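PDB 4QTO: betaine aldehyde dehydrogenase from Staphylococcus aureus subsp. aureus COL, which probably catalyses the NAD-dependent oxidation of betaine aldehyde to glycine betaine, as a member of the aldehyde dehydrogenase family. Local coordinates for residues A445-D450 with W467-H472; I287-A292 with L320-I325. One frame throughout, in Å; residues are numbered along the deposited sequence.

Contact 1 (A445-D450 with W467-H472); sequences AVFSKD and WINDFH
The amide of Asn469 runs alongside the Phe447 side chain, pointing the other way, its plane 56° from the ring, and reaches the backbone of Ser448 with both its ends. Its OD1 accepts from Ser448 N at 3.0 Å, while ND2 gives a hydrogen to Ser448 O, also at 3.0 Å; that oxygen lies in the amide plane, although the nitrogen stands above the carbonyl plane of Ser448. Two bonds to one residue fix the rotation of the amide. CG lies anti to the carbonyl carbon (chi1 -64°), which brings the amide back to 445-450 although CB starts away from it. The Phe447 ring meets the turning backbone: Asn469 CA makes an off-centre CH-pi contact, 4.1 Å from the ring centroid, and Phe447 CZ lies 3.4 Å from Asp470 O. The Asn469 amide prolongs the parallel pairing of a beta-alpha-beta unit, strand 443-447, helix 451-460 and strand 465-468, in which Val446 N bonds to Trp467 O (2.9 Å) and Asn469 N to Val446 O (2.9 Å). At the other end Ala445 CB sits at the edge of the Trp467 ring and 3.5 Å from Phe471 CD2. The Phe471 ring has Trp467 CZ3 over its centre. Beyond Trp467 and Ile468 the sheet runs on into a parallel strand of the second subunit, and Asp470 OD2 bonds to Asn509 ND2 of that subunit.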
loop_
_atom_site.group_PDB
_atom_site.type_symbol
_atom_site.label_atom_id
_atom_site.label_comp_id
_atom_site.label_asym_id
_atom_site.label_seq_id
_atom_site.Cartn_x
_atom_site.Cartn_y
_atom_site.Cartn_z
ATOM N N ALA A 445 -27.839 6.840 2.576
ATOM C CA ALA A 445 -27.976 5.858 3.652
ATOM C C ALA A 445 -28.978 4.777 3.305
ATOM O O ALA A 445 -29.906 4.979 2.499
ATOM C CB ALA A 445 -28.465 6.537 4.911
ATOM N N VAL A 446 -28.796 3.634 3.964
ATOM C CA VAL A 446 -29.730 2.533 3.890
ATOM C C VAL A 446 -30.049 2.098 5.305
ATOM O O VAL A 446 -29.137 1.798 6.095
ATOM C CB VAL A 446 -29.159 1.297 3.140
ATOM C CG1 VAL A 446 -30.287 0.272 3.003
ATOM C CG2 VAL A 446 -28.587 1.698 1.796
ATOM N N PHE A 447 -31.341 2.096 5.653
ATOM C CA PHE A 447 -31.828 1.665 6.972
ATOM C C PHE A 447 -32.576 0.339 6.829
ATOM O O PHE A 447 -33.604 0.256 6.098
ATOM C CB PHE A 447 -32.722 2.725 7.616
ATOM C CG PHE A 447 -31.958 3.876 8.166
ATOM C CD1 PHE A 447 -31.551 4.922 7.355
ATOM C CD2 PHE A 447 -31.567 3.887 9.494
ATOM C CE1 PHE A 447 -30.778 5.963 7.864
ATOM C CE2 PHE A 447 -30.779 4.915 9.998
ATOM C CZ PHE A 447 -30.381 5.953 9.196
ATOM N N SER A 448 -32.066 -0.677 7.512
ATOM C CA SER A 448 -32.685 -1.987 7.571
ATOM C C SER A 448 -32.017 -2.822 8.646
ATOM O O SER A 448 -30.798 -2.744 8.762
ATOM C CB SER A 448 -32.473 -2.734 6.247
ATOM O OG SER A 448 -33.002 -4.061 6.325
ATOM N N LYS A 449 -32.781 -3.608 9.402
ATOM C CA LYS A 449 -32.177 -4.505 10.377
ATOM C C LYS A 449 -31.531 -5.694 9.671
ATOM O O LYS A 449 -30.757 -6.412 10.296
ATOM C CB LYS A 449 -33.202 -4.986 11.411
ATOM C CG LYS A 449 -33.620 -3.876 12.346
ATOM C CD LYS A 449 -34.714 -4.200 13.356
ATOM C CE LYS A 449 -36.099 -4.261 12.716
ATOM N NZ LYS A 449 -37.193 -4.360 13.729
ATOM N N ASP A 450 -31.869 -5.908 8.391
ATOM C CA ASP A 450 -31.298 -6.972 7.588
ATOM C C ASP A 450 -29.989 -6.406 7.017
ATOM O O ASP A 450 -29.969 -5.774 5.967
ATOM C CB ASP A 450 -32.271 -7.362 6.464
ATOM C CG ASP A 450 -31.774 -8.508 5.566
ATOM O OD1 ASP A 450 -30.562 -8.846 5.569
ATOM O OD2 ASP A 450 -32.629 -9.013 4.810
ATOM N N TRP A 467 -23.888 5.095 4.192
ATOM C CA TRP A 467 -24.045 4.750 5.587
ATOM C C TRP A 467 -25.092 3.632 5.720
ATOM O O TRP A 467 -26.155 3.679 5.085
ATOM C CB TRP A 467 -24.536 5.940 6.403
ATOM C CG TRP A 467 -23.645 7.122 6.336
ATOM C CD1 TRP A 467 -22.375 7.214 6.824
ATOM C CD2 TRP A 467 -23.946 8.392 5.757
ATOM N NE1 TRP A 467 -21.859 8.447 6.568
ATOM C CE2 TRP A 467 -22.809 9.199 5.922
ATOM C CE3 TRP A 467 -25.053 8.926 5.092
ATOM C CZ2 TRP A 467 -22.760 10.519 5.464
ATOM C CZ3 TRP A 467 -24.998 10.237 4.654
ATOM C CH2 TRP A 467 -23.878 11.022 4.856
ATOM N N ILE A 468 -24.791 2.633 6.528
ATOM C CA ILE A 468 -25.751 1.562 6.854
ATOM C C ILE A 468 -26.204 1.834 8.277
ATOM O O ILE A 468 -25.411 1.806 9.223
ATOM C CB ILE A 468 -25.161 0.159 6.675
ATOM C CG1 ILE A 468 -24.920 -0.084 5.170
ATOM C CG2 ILE A 468 -26.118 -0.872 7.277
ATOM C CD1 ILE A 468 -24.172 -1.357 4.845
ATOM N N ASN A 469 -27.501 2.125 8.418
ATOM C CA ASN A 469 -28.086 2.449 9.705
ATOM C C ASN A 469 -27.453 3.655 10.428
ATOM O O ASN A 469 -27.242 3.646 11.646
ATOM C CB ASN A 469 -28.195 1.234 10.610
ATOM C CG ASN A 469 -29.140 0.188 10.053
ATOM O OD1 ASN A 469 -30.193 0.516 9.512
ATOM N ND2 ASN A 469 -28.742 -1.092 10.133
ATOM N N ASP A 470 -27.152 4.687 9.645
ATOM C CA ASP A 470 -26.632 5.936 10.166
ATOM C C ASP A 470 -26.874 7.000 9.112
ATOM O O ASP A 470 -27.285 6.679 7.980
ATOM C CB ASP A 470 -25.144 5.816 10.526
ATOM C CG ASP A 470 -24.737 6.714 11.696
ATOM O OD1 ASP A 470 -25.282 7.828 11.872
ATOM O OD2 ASP A 470 -23.837 6.273 12.462
ATOM N N PHE A 471 -26.646 8.251 9.485
ATOM C CA PHE A 471 -26.721 9.352 8.544
ATOM C C PHE A 471 -25.780 10.445 9.038
ATOM O O PHE A 471 -25.815 10.789 10.219
ATOM C CB PHE A 471 -28.170 9.914 8.324
ATOM C CG PHE A 471 -28.317 10.541 6.996
ATOM C CD1 PHE A 471 -27.775 11.788 6.766
ATOM C CD2 PHE A 471 -28.896 9.854 5.932
ATOM C CE1 PHE A 471 -27.793 12.329 5.515
ATOM C CE2 PHE A 471 -28.888 10.402 4.670
ATOM C CZ PHE A 471 -28.348 11.638 4.474
ATOM N N HIS A 472 -24.923 10.931 8.136
ATOM C CA HIS A 472 -23.971 12.050 8.324
ATOM C C HIS A 472 -22.489 11.765 8.610
ATOM O O HIS A 472 -21.673 12.624 8.310
ATOM C CB HIS A 472 -24.419 13.134 9.327
ATOM C CG HIS A 472 -25.538 14.025 8.856
ATOM N ND1 HIS A 472 -25.444 14.812 7.725
ATOM C CD2 HIS A 472 -26.744 14.294 9.407
ATOM C CE1 HIS A 472 -26.549 15.531 7.598
ATOM N NE2 HIS A 472 -27.359 15.228 8.595
#

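Contact 2 (I287-A292 with L320-I325); sequences IIFDDA and LVQNSI
Gln322 OE1 takes the backbone N-H of Asp290, with Asp290 N at 2.8 Å, a nearly straight bond (170°) lying in the carbonyl plane on a lone pair of the amide oxygen. Gln322 OE1 also lies at the edge of the Phe289 ring, 3.5 Å from CD1, with ring and amide planes steeply inclined. The carboxylate of Asp290 is turned only 25° from the amide plane. Its oxygens do not bond to OE1 directly; a water bridges instead, donating to Asp290 OD1 and to Gln322 OE1. On the other side of the carboxylate, Asp290 OD2 accepts from Ser324 OG at 2.7 Å on its anti lone pair. A chi1 of 68° puts CG of Asp290 between its backbone N and carbonyl carbon, which turns OD2 to Ser324 OG and leaves the carboxylate alongside the Gln322 amide. Beside this polar group Ile325 packs its CG2 on Asp290 CB (3.7 Å) and its CD1 on Phe289 O (3.6 Å), crossing Ile288 at about a right angle.

Parallel strand pairing sets the register behind these contacts: Ile288 N bonds to Leu320 O (2.8 Å) and Gln322 N to Ile288 O (3.0 Å). Past the strand end, a type I turn from Phe289 to Ala292 presents Asp290 to Gln322 and Ser324. Gln322 NE2 is held by Glu426 O. On one face of the sheet Ile287 and Leu320 lie side by side against helix 428-436; on the other Ile288 and Val321 meet Phe329 of helix 323-337, while strand 443-447 flanks 285-288 and strand 419-425 flanks 318-322.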
loop_
_atom_site.group_PDB
_atom_site.type_symbol
_atom_site.label_atom_id
_atom_site.label_comp_id
_atom_site.label_asym_id
_atom_site.label_seq_id
_atom_site.Cartn_x
_atom_site.Cartn_y
_atom_site.Cartn_z
ATOM N N ILE A 287 -32.638 5.818 2.281
ATOM C CA ILE A 287 -33.471 4.690 1.913
ATOM C C ILE A 287 -33.904 3.921 3.169
ATOM O O ILE A 287 -33.064 3.379 3.893
ATOM C CB ILE A 287 -32.691 3.745 0.979
ATOM C CG1 ILE A 287 -32.238 4.495 -0.278
ATOM C CG2 ILE A 287 -33.511 2.534 0.610
ATOM C CD1 ILE A 287 -31.272 3.725 -1.141
ATOM N N ILE A 288 -35.208 3.846 3.375
ATOM C CA ILE A 288 -35.775 3.231 4.573
ATOM C C ILE A 288 -36.652 2.043 4.211
ATOM O O ILE A 288 -37.707 2.191 3.585
ATOM C CB ILE A 288 -36.557 4.286 5.353
ATOM C CG1 ILE A 288 -35.683 5.517 5.671
ATOM C CG2 ILE A 288 -37.172 3.681 6.606
ATOM C CD1 ILE A 288 -36.472 6.676 6.216
ATOM N N PHE A 289 -36.196 0.856 4.569
ATOM C CA PHE A 289 -36.954 -0.376 4.333
ATOM C C PHE A 289 -37.971 -0.640 5.422
ATOM O O PHE A 289 -37.863 -0.106 6.541
ATOM C CB PHE A 289 -36.002 -1.553 4.226
ATOM C CG PHE A 289 -35.279 -1.629 2.909
ATOM C CD1 PHE A 289 -35.867 -2.291 1.841
ATOM C CD2 PHE A 289 -34.059 -1.026 2.721
ATOM C CE1 PHE A 289 -35.239 -2.359 0.619
ATOM C CE2 PHE A 289 -33.407 -1.100 1.497
ATOM C CZ PHE A 289 -34.011 -1.780 0.433
ATOM N N ASP A 290 -38.949 -1.506 5.121
ATOM C CA ASP A 290 -39.993 -1.826 6.095
ATOM C C ASP A 290 -39.476 -2.612 7.297
ATOM O O ASP A 290 -40.184 -2.732 8.284
ATOM C CB ASP A 290 -41.269 -2.395 5.448
ATOM C CG ASP A 290 -41.118 -3.735 4.830
ATOM O OD1 ASP A 290 -40.171 -4.487 5.181
ATOM O OD2 ASP A 290 -42.014 -4.072 3.992
ATOM N N ASP A 291 -38.231 -3.102 7.229
ATOM C CA ASP A 291 -37.606 -3.766 8.341
ATOM C C ASP A 291 -36.505 -2.949 9.023
ATOM O O ASP A 291 -35.684 -3.499 9.762
ATOM C CB ASP A 291 -37.114 -5.167 7.971
ATOM C CG ASP A 291 -36.050 -5.169 6.900
ATOM O OD1 ASP A 291 -35.714 -4.094 6.364
ATOM O OD2 ASP A 291 -35.535 -6.285 6.594
ATOM N N ALA A 292 -36.499 -1.651 8.771
ATOM C CA ALA A 292 -35.672 -0.748 9.517
ATOM C C ALA A 292 -36.184 -0.652 10.952
ATOM O O ALA A 292 -37.378 -0.924 11.229
ATOM C CB ALA A 292 -35.751 0.622 8.919
ATOM N N LEU A 320 -36.471 7.926 0.472
ATOM C CA LEU A 320 -37.057 6.828 -0.299
ATOM C C LEU A 320 -37.509 5.816 0.736
ATOM O O LEU A 320 -36.687 5.235 1.441
ATOM C CB LEU A 320 -36.057 6.210 -1.254
ATOM C CG LEU A 320 -35.611 7.090 -2.392
ATOM C CD1 LEU A 320 -34.368 6.621 -3.096
ATOM C CD2 LEU A 320 -36.741 7.179 -3.373
ATOM N N VAL A 321 -38.826 5.625 0.869
ATOM C CA VAL A 321 -39.372 4.767 1.935
ATOM C C VAL A 321 -40.219 3.656 1.324
ATOM O O VAL A 321 -40.971 3.856 0.347
ATOM C CB VAL A 321 -40.173 5.597 2.976
ATOM C CG1 VAL A 321 -41.345 6.312 2.343
ATOM C CG2 VAL A 321 -40.639 4.714 4.128
ATOM N N GLN A 322 -40.088 2.461 1.855
ATOM C CA GLN A 322 -40.810 1.335 1.297
ATOM C C GLN A 322 -42.328 1.585 1.347
ATOM O O GLN A 322 -42.828 2.047 2.361
ATOM C CB GLN A 322 -40.364 0.018 1.970
ATOM C CG GLN A 322 -40.780 -1.189 1.175
ATOM C CD GLN A 322 -39.893 -2.394 1.446
ATOM O OE1 GLN A 322 -39.255 -2.533 2.499
ATOM N NE2 GLN A 322 -39.785 -3.257 0.445
ATOM N N ASN A 323 -43.025 1.271 0.241
ATOM C CA ASN A 323 -44.447 1.550 0.145
ATOM C C ASN A 323 -45.255 1.043 1.313
ATOM O O ASN A 323 -46.216 1.709 1.762
ATOM C CB ASN A 323 -45.035 1.001 -1.163
ATOM C CG ASN A 323 -44.616 1.811 -2.376
ATOM O OD1 ASN A 323 -44.446 3.037 -2.298
ATOM N ND2 ASN A 323 -44.480 1.139 -3.512
ATOM N N SER A 324 -44.905 -0.137 1.801
ATOM C CA SER A 324 -45.615 -0.747 2.907
ATOM C C SER A 324 -45.677 0.072 4.189
ATOM O O SER A 324 -46.631 -0.063 4.972
ATOM C CB SER A 324 -45.003 -2.135 3.186
ATOM O OG SER A 324 -43.612 -2.001 3.406
ATOM N N ILE A 325 -44.660 0.903 4.430
ATOM C CA ILE A 325 -44.612 1.760 5.614
ATOM C C ILE A 325 -44.625 3.253 5.298
ATOM O O ILE A 325 -44.421 4.071 6.196
ATOM C CB ILE A 325 -43.420 1.446 6.530
ATOM C CG1 ILE A 325 -42.057 1.611 5.842
ATOM C CG2 ILE A 325 -43.572 0.042 7.106
ATOM C CD1 ILE A 325 -40.898 1.883 6.786
HETATM O O HOH W 1 -38.058 -4.828 3.792
#

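Overall arrangement
Following the chain from its N terminus, strand 285-288 comes first; helix 294-306 and the return to strand 318-322 lead to contact 2, which closes that loop. The chain then adds strands 377-380, 399-402 and 419-425, the last of them next to 318-322, and crosses to the far side of 285-288 for strand 443-447. Helix 451-460 follows, and contact 1 closes this second loop at strand 465-468. The two loops are in series, neither nested nor crossed. They share one sheet: Phe447 N meets Ile287 O, and Ser448 OG meets Asp291 OD1. With the bonds between 285-288 and 443-447, the contacts link four adjacent parallel strands, up to the strand that meets the second subunit.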